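Local coordinates for protein vibralactone Cyclase (Boreostereum vibrans, PDB 6KD0) that catalyses, as an alpha/beta-hydrolase-fold enzyme, the cyclization that forms the fused bicyclic beta-lactone of vibralactone, at residues A[61-69]-A[80-88]; A[117-127]-A[327-338]. One frame throughout, in Å; residues are numbered along the deposited sequence.

Contact 1 pairs the two antiparallel strands at one margin of the central sheet, and contact 2 packs two helices. Both are partly buried, but contact 1 lies farther from the centre of the chain and is mostly polar, with backbone hydrogen bonds, a salt bridge and threonine hydroxyls bonded to carbonyls. Contact 2 has no direct hydrogen bond between its segments and relies on isoleucine, leucine, methionine and phenylalanine, with one bridging water at an end. Helix 115-125 ties the two together: R63 forms a salt bridge with D123, and Y64 OH probably hydrogen-bonds R119. P85 also packs on V127, where the helix gives way to strand 128-132.

Contact 1 of 2, residues A[61-69]-A[80-88]; sequences EDRYRLEDY and VRTYIPTSS
R65 and I84 exchange two backbone hydrogen bonds in the antiparallel hairpin of strands 64-73 and 76-85. E67 and T82 do the same, as do Y69 and V80. The Y64-P85, L66-Y83 and D68-R81 pairs between them are non-hydrogen-bonded. Past the last bridge, T86 N donates to R63 O at 2.9 Å.

Two threonine hydroxyls add to the backbone bonds. T82 OG1 donates to E67 O at 3.1 Å, and this oxygen also accepts from T82 N. With its OG1 between the backbone N and the carbonyl carbon (chi1 64°), T86 donates to D62 O at 2.8 Å.

The charged pair is D68 with R81. R81 grips the carboxylate side-on: NE binds D68 OD1 at 2.9 Å, and NH2 meets the syn lone pair of D68 OD2 at 3.0 Å. The two planes are 38° apart. A bend at chi3 (-78°) turns the guanidinium to the aspartate. H79 also bonds D68 OD1, and D115 holds R81 NH1. A leucine in place of R81 would probably leave D68 without its charged mate across the strands and take from D115 one of its salt-bridge partners.

Aliphatic side chains pack on both faces of the hairpin. The CD1 methyl of L66 lies over one face of the flat, charged R81 guanidinium, and L66 CD2 makes an apolar contact with Y83 CD2 at 3.5 Å. On the other face of the hairpin, the CD1 methyl of I84 lies 3.5 Å above the plane of the R65 guanidinium.

This hairpin is an edge of the mixed sheet of the alpha/beta hydrolase fold, with strand 64-73 outermost. Strand 76-85 pairs on its other side with strand 128-132, through R81 with S131 and Y83 with A129. Helix 115-125 packs on the face that carries Y64, L66, R81 and Y83.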
# COMPACT_ATOMS: atom_id res chain seq x y z
N GLU A 61 4.10 -15.79 -20.93
CA GLU A 61 3.71 -16.73 -19.89
C GLU A 61 4.85 -17.64 -19.47
O GLU A 61 4.79 -18.23 -18.39
CB GLU A 61 2.51 -17.56 -20.36
CG GLU A 61 1.24 -16.74 -20.53
CD GLU A 61 0.06 -17.56 -21.05
OE1 GLU A 61 0.28 -18.69 -21.55
OE2 GLU A 61 -1.09 -17.05 -20.97
N ASP A 62 5.89 -17.77 -20.30
CA ASP A 62 7.05 -18.57 -19.91
C ASP A 62 7.90 -17.89 -18.86
O ASP A 62 8.76 -18.55 -18.26
CB ASP A 62 7.91 -18.86 -21.13
CG ASP A 62 8.31 -17.60 -21.86
OD1 ASP A 62 7.44 -17.01 -22.52
OD2 ASP A 62 9.48 -17.17 -21.74
N ARG A 63 7.71 -16.59 -18.62
CA ARG A 63 8.64 -15.82 -17.81
C ARG A 63 8.23 -15.73 -16.34
O ARG A 63 8.99 -15.18 -15.53
CB ARG A 63 8.80 -14.42 -18.40
CG ARG A 63 9.49 -14.42 -19.78
CD ARG A 63 9.79 -13.00 -20.25
NE ARG A 63 10.88 -12.39 -19.49
CZ ARG A 63 12.17 -12.53 -19.79
NH1 ARG A 63 12.54 -13.25 -20.83
NH2 ARG A 63 13.08 -11.94 -19.03
N TYR A 64 7.06 -16.24 -15.99
CA TYR A 64 6.65 -16.24 -14.59
C TYR A 64 5.61 -17.33 -14.40
O TYR A 64 4.97 -17.78 -15.35
CB TYR A 64 6.07 -14.88 -14.17
CG TYR A 64 4.73 -14.62 -14.81
CD1 TYR A 64 4.65 -14.10 -16.09
CD2 TYR A 64 3.54 -14.92 -14.14
CE1 TYR A 64 3.42 -13.87 -16.69
CE2 TYR A 64 2.31 -14.70 -14.74
CZ TYR A 64 2.26 -14.17 -16.00
OH TYR A 64 1.04 -13.95 -16.61
N ARG A 65 5.43 -17.74 -13.15
CA ARG A 65 4.33 -18.63 -12.82
C ARG A 65 3.68 -18.13 -11.54
O ARG A 65 4.27 -17.37 -10.77
CB ARG A 65 4.78 -20.09 -12.65
CG ARG A 65 5.79 -20.30 -11.54
CD ARG A 65 6.35 -21.72 -11.54
NE ARG A 65 7.27 -21.92 -10.42
CZ ARG A 65 6.89 -22.36 -9.22
NH1 ARG A 65 5.62 -22.65 -9.01
NH2 ARG A 65 7.79 -22.50 -8.25
N LEU A 66 2.44 -18.55 -11.35
CA LEU A 66 1.64 -18.19 -10.19
C LEU A 66 1.45 -19.42 -9.32
O LEU A 66 1.26 -20.52 -9.84
CB LEU A 66 0.26 -17.68 -10.61
CG LEU A 66 0.26 -16.59 -11.65
CD1 LEU A 66 -1.17 -16.24 -12.05
CD2 LEU A 66 0.99 -15.38 -11.12
N GLU A 67 1.46 -19.23 -8.01
CA GLU A 67 1.14 -20.30 -7.08
C GLU A 67 0.19 -19.77 -6.02
O GLU A 67 0.48 -18.77 -5.36
CB GLU A 67 2.41 -20.87 -6.44
CG GLU A 67 2.17 -22.07 -5.56
CD GLU A 67 2.48 -23.39 -6.25
OE1 GLU A 67 3.67 -23.69 -6.49
OE2 GLU A 67 1.52 -24.14 -6.55
N ASP A 68 -0.96 -20.41 -5.86
CA ASP A 68 -1.94 -20.00 -4.87
C ASP A 68 -1.87 -20.91 -3.66
O ASP A 68 -1.70 -22.12 -3.79
CB ASP A 68 -3.35 -20.01 -5.45
CG ASP A 68 -3.58 -18.87 -6.43
OD1 ASP A 68 -3.54 -17.70 -6.01
OD2 ASP A 68 -3.77 -19.15 -7.63
N TYR A 69 -2.01 -20.31 -2.49
CA TYR A 69 -1.97 -21.00 -1.22
C TYR A 69 -3.18 -20.61 -0.39
O TYR A 69 -3.81 -19.57 -0.61
CB TYR A 69 -0.70 -20.66 -0.44
CG TYR A 69 0.58 -21.12 -1.08
CD1 TYR A 69 1.24 -20.32 -1.99
CD2 TYR A 69 1.13 -22.35 -0.76
CE1 TYR A 69 2.43 -20.71 -2.57
CE2 TYR A 69 2.32 -22.77 -1.34
CZ TYR A 69 2.96 -21.95 -2.25
OH TYR A 69 4.14 -22.33 -2.84
N VAL A 80 -3.50 -16.69 -0.40
CA VAL A 80 -2.24 -16.03 -0.67
C VAL A 80 -1.86 -16.37 -2.11
O VAL A 80 -1.96 -17.53 -2.51
CB VAL A 80 -1.14 -16.51 0.30
CG1 VAL A 80 0.20 -16.00 -0.12
CG2 VAL A 80 -1.46 -16.10 1.74
N ARG A 81 -1.43 -15.38 -2.88
CA ARG A 81 -0.92 -15.66 -4.22
C ARG A 81 0.54 -15.24 -4.29
O ARG A 81 0.91 -14.16 -3.83
CB ARG A 81 -1.74 -14.94 -5.29
CG ARG A 81 -1.09 -14.99 -6.68
CD ARG A 81 -2.11 -14.61 -7.77
NE ARG A 81 -3.01 -15.71 -8.06
CZ ARG A 81 -3.80 -15.78 -9.14
NH1 ARG A 81 -3.80 -14.81 -10.04
NH2 ARG A 81 -4.58 -16.84 -9.30
N THR A 82 1.37 -16.09 -4.91
CA THR A 82 2.78 -15.82 -5.13
C THR A 82 3.05 -15.75 -6.62
O THR A 82 2.44 -16.49 -7.42
CB THR A 82 3.68 -16.88 -4.46
OG1 THR A 82 3.47 -18.16 -5.07
CG2 THR A 82 3.36 -16.99 -2.97
N TYR A 83 3.97 -14.86 -6.98
CA TYR A 83 4.33 -14.48 -8.33
C TYR A 83 5.82 -14.76 -8.44
O TYR A 83 6.62 -14.08 -7.79
CB TYR A 83 4.02 -13.00 -8.61
CG TYR A 83 2.58 -12.58 -8.37
CD1 TYR A 83 2.09 -12.40 -7.07
CD2 TYR A 83 1.71 -12.37 -9.44
CE1 TYR A 83 0.78 -12.04 -6.85
CE2 TYR A 83 0.39 -12.00 -9.22
CZ TYR A 83 -0.06 -11.84 -7.92
OH TYR A 83 -1.38 -11.48 -7.70
N ILE A 84 6.19 -15.75 -9.24
CA ILE A 84 7.51 -16.36 -9.21
C ILE A 84 8.13 -16.19 -10.59
O ILE A 84 7.55 -16.66 -11.57
CB ILE A 84 7.42 -17.85 -8.83
CG1 ILE A 84 6.64 -18.00 -7.52
CG2 ILE A 84 8.82 -18.48 -8.81
CD1 ILE A 84 5.99 -19.35 -7.33
N PRO A 85 9.29 -15.53 -10.71
CA PRO A 85 9.95 -15.43 -12.02
C PRO A 85 10.49 -16.77 -12.47
O PRO A 85 11.02 -17.54 -11.66
CB PRO A 85 11.09 -14.43 -11.78
CG PRO A 85 11.27 -14.33 -10.32
CD PRO A 85 10.02 -14.84 -9.64
N THR A 86 10.36 -17.04 -13.77
CA THR A 86 10.79 -18.31 -14.33
C THR A 86 11.49 -18.12 -15.66
O THR A 86 11.39 -18.98 -16.54
CB THR A 86 9.62 -19.28 -14.53
OG1 THR A 86 8.70 -18.75 -15.49
CG2 THR A 86 8.90 -19.57 -13.24
N SER A 87 12.17 -16.98 -15.85
CA SER A 87 12.92 -16.77 -17.09
C SER A 87 14.37 -17.24 -17.01
O SER A 87 14.99 -17.47 -18.05
CB SER A 87 12.88 -15.29 -17.49
OG SER A 87 13.38 -14.44 -16.47
N SER A 88 14.92 -17.38 -15.81
CA SER A 88 16.26 -17.93 -15.68
C SER A 88 16.29 -19.38 -16.18
O SER A 88 15.35 -20.14 -15.94
CB SER A 88 16.73 -17.89 -14.23
OG SER A 88 17.95 -18.58 -14.08
O HOH W 1 10.93 -13.56 -15.54

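Contact 2 of 2, residues A[117-127]-A[327-338]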
# COMPACT_ATOMS: atom_id res chain seq x y z
N ASP A 117 -0.21 -6.01 -12.12
CA ASP A 117 0.96 -5.22 -11.77
C ASP A 117 2.05 -6.12 -11.20
O ASP A 117 3.22 -6.00 -11.57
CB ASP A 117 0.60 -4.12 -10.78
CG ASP A 117 0.11 -2.84 -11.45
OD1 ASP A 117 0.70 -2.44 -12.47
OD2 ASP A 117 -0.88 -2.24 -10.97
N LEU A 118 1.66 -7.08 -10.35
CA LEU A 118 2.67 -7.92 -9.71
C LEU A 118 3.24 -8.95 -10.69
O LEU A 118 4.44 -9.26 -10.62
CB LEU A 118 2.10 -8.61 -8.46
CG LEU A 118 1.79 -7.65 -7.30
CD1 LEU A 118 1.17 -8.38 -6.11
CD2 LEU A 118 3.04 -6.88 -6.84
N ARG A 119 2.43 -9.45 -11.63
CA ARG A 119 2.99 -10.28 -12.70
C ARG A 119 4.09 -9.51 -13.41
O ARG A 119 5.18 -10.05 -13.67
CB ARG A 119 1.91 -10.69 -13.71
CG ARG A 119 0.90 -11.68 -13.21
CD ARG A 119 -0.21 -11.80 -14.24
NE ARG A 119 -1.42 -12.38 -13.68
CZ ARG A 119 -2.05 -13.44 -14.20
NH1 ARG A 119 -1.57 -14.05 -15.28
NH2 ARG A 119 -3.15 -13.88 -13.63
N ILE A 120 3.84 -8.23 -13.68
CA ILE A 120 4.84 -7.43 -14.37
C ILE A 120 6.06 -7.26 -13.49
O ILE A 120 7.20 -7.52 -13.91
CB ILE A 120 4.21 -6.09 -14.79
CG1 ILE A 120 3.13 -6.37 -15.85
CG2 ILE A 120 5.27 -5.12 -15.29
CD1 ILE A 120 2.15 -5.27 -16.05
N ILE A 121 5.83 -6.93 -12.21
CA ILE A 121 6.94 -6.53 -11.34
C ILE A 121 7.84 -7.71 -11.07
O ILE A 121 9.07 -7.59 -11.09
CB ILE A 121 6.41 -5.90 -10.03
CG1 ILE A 121 5.98 -4.45 -10.27
CG2 ILE A 121 7.47 -5.99 -8.93
CD1 ILE A 121 5.21 -3.83 -9.13
N CYS A 122 7.25 -8.89 -10.84
CA CYS A 122 8.06 -10.06 -10.55
C CYS A 122 9.00 -10.37 -11.71
O CYS A 122 10.16 -10.74 -11.49
CB CYS A 122 7.17 -11.26 -10.19
SG CYS A 122 6.72 -12.43 -11.49
N ASP A 123 8.56 -10.13 -12.95
CA ASP A 123 9.44 -10.34 -14.09
C ASP A 123 10.45 -9.20 -14.21
O ASP A 123 11.63 -9.43 -14.47
CB ASP A 123 8.61 -10.49 -15.36
CG ASP A 123 9.43 -10.51 -16.63
OD1 ASP A 123 10.19 -11.49 -16.82
OD2 ASP A 123 9.30 -9.57 -17.43
N LYS A 124 10.00 -7.96 -13.98
CA LYS A 124 10.88 -6.81 -14.20
C LYS A 124 12.00 -6.78 -13.18
O LYS A 124 13.15 -6.51 -13.53
CB LYS A 124 10.07 -5.52 -14.16
CG LYS A 124 10.93 -4.25 -14.09
CD LYS A 124 10.71 -3.37 -15.31
CE LYS A 124 11.77 -2.26 -15.37
NZ LYS A 124 12.69 -2.47 -16.53
N LEU A 125 11.70 -7.09 -11.92
CA LEU A 125 12.66 -6.95 -10.83
C LEU A 125 13.38 -8.25 -10.51
O LEU A 125 14.37 -8.23 -9.76
CB LEU A 125 11.95 -6.45 -9.57
CG LEU A 125 11.95 -4.94 -9.37
CD1 LEU A 125 11.72 -4.20 -10.67
CD2 LEU A 125 10.91 -4.56 -8.33
N GLN A 126 12.88 -9.37 -11.04
CA GLN A 126 13.33 -10.70 -10.64
C GLN A 126 13.20 -10.88 -9.13
O GLN A 126 14.17 -11.14 -8.41
CB GLN A 126 14.76 -10.94 -11.12
CG GLN A 126 14.87 -10.97 -12.65
CD GLN A 126 14.15 -12.16 -13.26
OE1 GLN A 126 14.59 -13.30 -13.13
NE2 GLN A 126 13.01 -11.91 -13.90
N VAL A 127 11.96 -10.72 -8.64
CA VAL A 127 11.63 -10.99 -7.24
C VAL A 127 10.37 -11.83 -7.23
O VAL A 127 9.57 -11.79 -8.16
CB VAL A 127 11.42 -9.71 -6.41
CG1 VAL A 127 12.65 -8.79 -6.48
CG2 VAL A 127 10.17 -8.98 -6.87
N GLN A 327 3.45 4.52 -11.60
CA GLN A 327 3.78 3.10 -11.45
C GLN A 327 5.26 2.84 -11.70
O GLN A 327 5.88 2.02 -10.99
CB GLN A 327 2.92 2.23 -12.36
CG GLN A 327 3.14 0.73 -12.12
CD GLN A 327 2.71 0.27 -10.72
OE1 GLN A 327 2.00 0.98 -10.00
NE2 GLN A 327 3.13 -0.92 -10.34
N GLU A 328 5.86 3.54 -12.67
CA GLU A 328 7.29 3.39 -12.94
C GLU A 328 8.12 3.80 -11.73
O GLU A 328 9.11 3.15 -11.40
CB GLU A 328 7.69 4.21 -14.16
CG GLU A 328 7.17 3.67 -15.49
CD GLU A 328 7.30 4.69 -16.62
OE1 GLU A 328 8.02 5.70 -16.43
OE2 GLU A 328 6.68 4.49 -17.69
N GLU A 329 7.73 4.89 -11.07
CA GLU A 329 8.46 5.34 -9.88
C GLU A 329 8.21 4.42 -8.68
O GLU A 329 9.09 4.28 -7.83
CB GLU A 329 8.09 6.78 -9.55
CG GLU A 329 8.86 7.33 -8.35
CD GLU A 329 9.02 8.84 -8.39
OE1 GLU A 329 9.91 9.36 -7.67
OE2 GLU A 329 8.25 9.50 -9.13
N THR A 330 7.02 3.80 -8.60
CA THR A 330 6.81 2.73 -7.62
C THR A 330 7.84 1.64 -7.81
O THR A 330 8.50 1.19 -6.85
CB THR A 330 5.39 2.14 -7.78
OG1 THR A 330 4.40 3.13 -7.47
CG2 THR A 330 5.21 0.93 -6.84
N ILE A 331 8.00 1.19 -9.05
CA ILE A 331 8.93 0.10 -9.35
C ILE A 331 10.37 0.54 -9.10
O ILE A 331 11.19 -0.25 -8.61
CB ILE A 331 8.71 -0.39 -10.79
CG1 ILE A 331 7.34 -1.05 -10.91
CG2 ILE A 331 9.82 -1.35 -11.19
CD1 ILE A 331 6.94 -1.40 -12.33
N GLU A 332 10.69 1.81 -9.38
CA GLU A 332 12.03 2.35 -9.10
C GLU A 332 12.30 2.41 -7.60
O GLU A 332 13.43 2.17 -7.16
CB GLU A 332 12.19 3.74 -9.71
CG GLU A 332 12.59 3.78 -11.18
CD GLU A 332 12.54 5.20 -11.75
OE1 GLU A 332 12.58 5.34 -13.00
OE2 GLU A 332 12.46 6.17 -10.95
N GLY A 333 11.29 2.76 -6.81
CA GLY A 333 11.47 2.74 -5.36
C GLY A 333 11.68 1.34 -4.83
O GLY A 333 12.52 1.10 -3.96
N MET A 334 10.92 0.38 -5.36
CA MET A 334 11.20 -1.02 -5.05
C MET A 334 12.64 -1.39 -5.40
O MET A 334 13.31 -2.08 -4.63
CB MET A 334 10.23 -1.93 -5.80
CG MET A 334 8.79 -1.80 -5.31
SD MET A 334 7.64 -2.83 -6.23
CE MET A 334 6.17 -2.62 -5.19
N SER A 335 13.09 -0.99 -6.59
CA SER A 335 14.45 -1.32 -7.00
C SER A 335 15.47 -0.70 -6.05
O SER A 335 16.47 -1.34 -5.73
CB SER A 335 14.70 -0.85 -8.43
OG SER A 335 14.20 -1.82 -9.31
N TRP A 336 15.22 0.53 -5.60
CA TRP A 336 16.09 1.16 -4.61
C TRP A 336 16.15 0.31 -3.34
O TRP A 336 17.24 -0.03 -2.86
CB TRP A 336 15.61 2.57 -4.29
CG TRP A 336 16.32 3.20 -3.14
CD1 TRP A 336 17.67 3.45 -3.03
CD2 TRP A 336 15.73 3.65 -1.91
NE1 TRP A 336 17.94 4.04 -1.81
CE2 TRP A 336 16.78 4.17 -1.11
CE3 TRP A 336 14.43 3.67 -1.42
CZ2 TRP A 336 16.55 4.70 0.17
CZ3 TRP A 336 14.19 4.18 -0.15
CH2 TRP A 336 15.26 4.70 0.63
N LEU A 337 14.99 -0.07 -2.82
CA LEU A 337 14.96 -0.87 -1.60
C LEU A 337 15.67 -2.21 -1.79
O LEU A 337 16.43 -2.65 -0.92
CB LEU A 337 13.52 -1.07 -1.16
CG LEU A 337 12.81 0.22 -0.76
CD1 LEU A 337 11.30 -0.02 -0.55
CD2 LEU A 337 13.44 0.82 0.50
N PHE A 338 15.43 -2.89 -2.90
CA PHE A 338 16.09 -4.16 -3.14
C PHE A 338 17.59 -3.99 -3.39
O PHE A 338 18.35 -4.94 -3.18
CB PHE A 338 15.42 -4.89 -4.31
CG PHE A 338 14.14 -5.61 -3.93
CD1 PHE A 338 14.15 -6.64 -3.00
CD2 PHE A 338 12.94 -5.26 -4.52
CE1 PHE A 338 12.98 -7.30 -2.66
CE2 PHE A 338 11.76 -5.92 -4.18
CZ PHE A 338 11.78 -6.93 -3.26
O HOH W 2 3.43 -2.93 -12.57
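Helices 117-125 and 327-338 run 11.3 Å apart at their closest, with a crossing angle of -44°, and their CA atoms come nearest at L125 and S335.

L125 is a knob in a hole formed by I331, M334, S335 and F338. Its CD1 presses on I331 CG2 at 3.5 Å, tighter than usual for two carbons, and its CD2 meets M334 CB. One turn earlier, I121 lays CG1 against I331 CG1 at 3.7 Å. The end of the same side chain, CD1, reaches M334 SD at 3.9 Å. M334 is extended beyond CG (chi2 178°), which carries its sulfur to I121.

Just beyond the first helix, V127 sets CG1 over one face of the F338 ring. This CH-pi contact is 3.9 Å from CG1 to the ring centroid.

At the opposite end, the D117 carboxylate and Q327 amide stack with planes 17° apart. A water bridges them, donating to D117 OD1 at 2.8 Å and accepting from Q327 NE2 at 3.0 Å. D117 OD2 forms a salt bridge with R318.

Both helices pack on the central sheet of the alpha/beta hydrolase fold. M334 and F338 touch L98 of strand 97-101, and L118 touches W100. Helix 115-125 also leans on strand 76-85, whereas helix 321-338 reaches strand 273-278 through E329, T330 and W336.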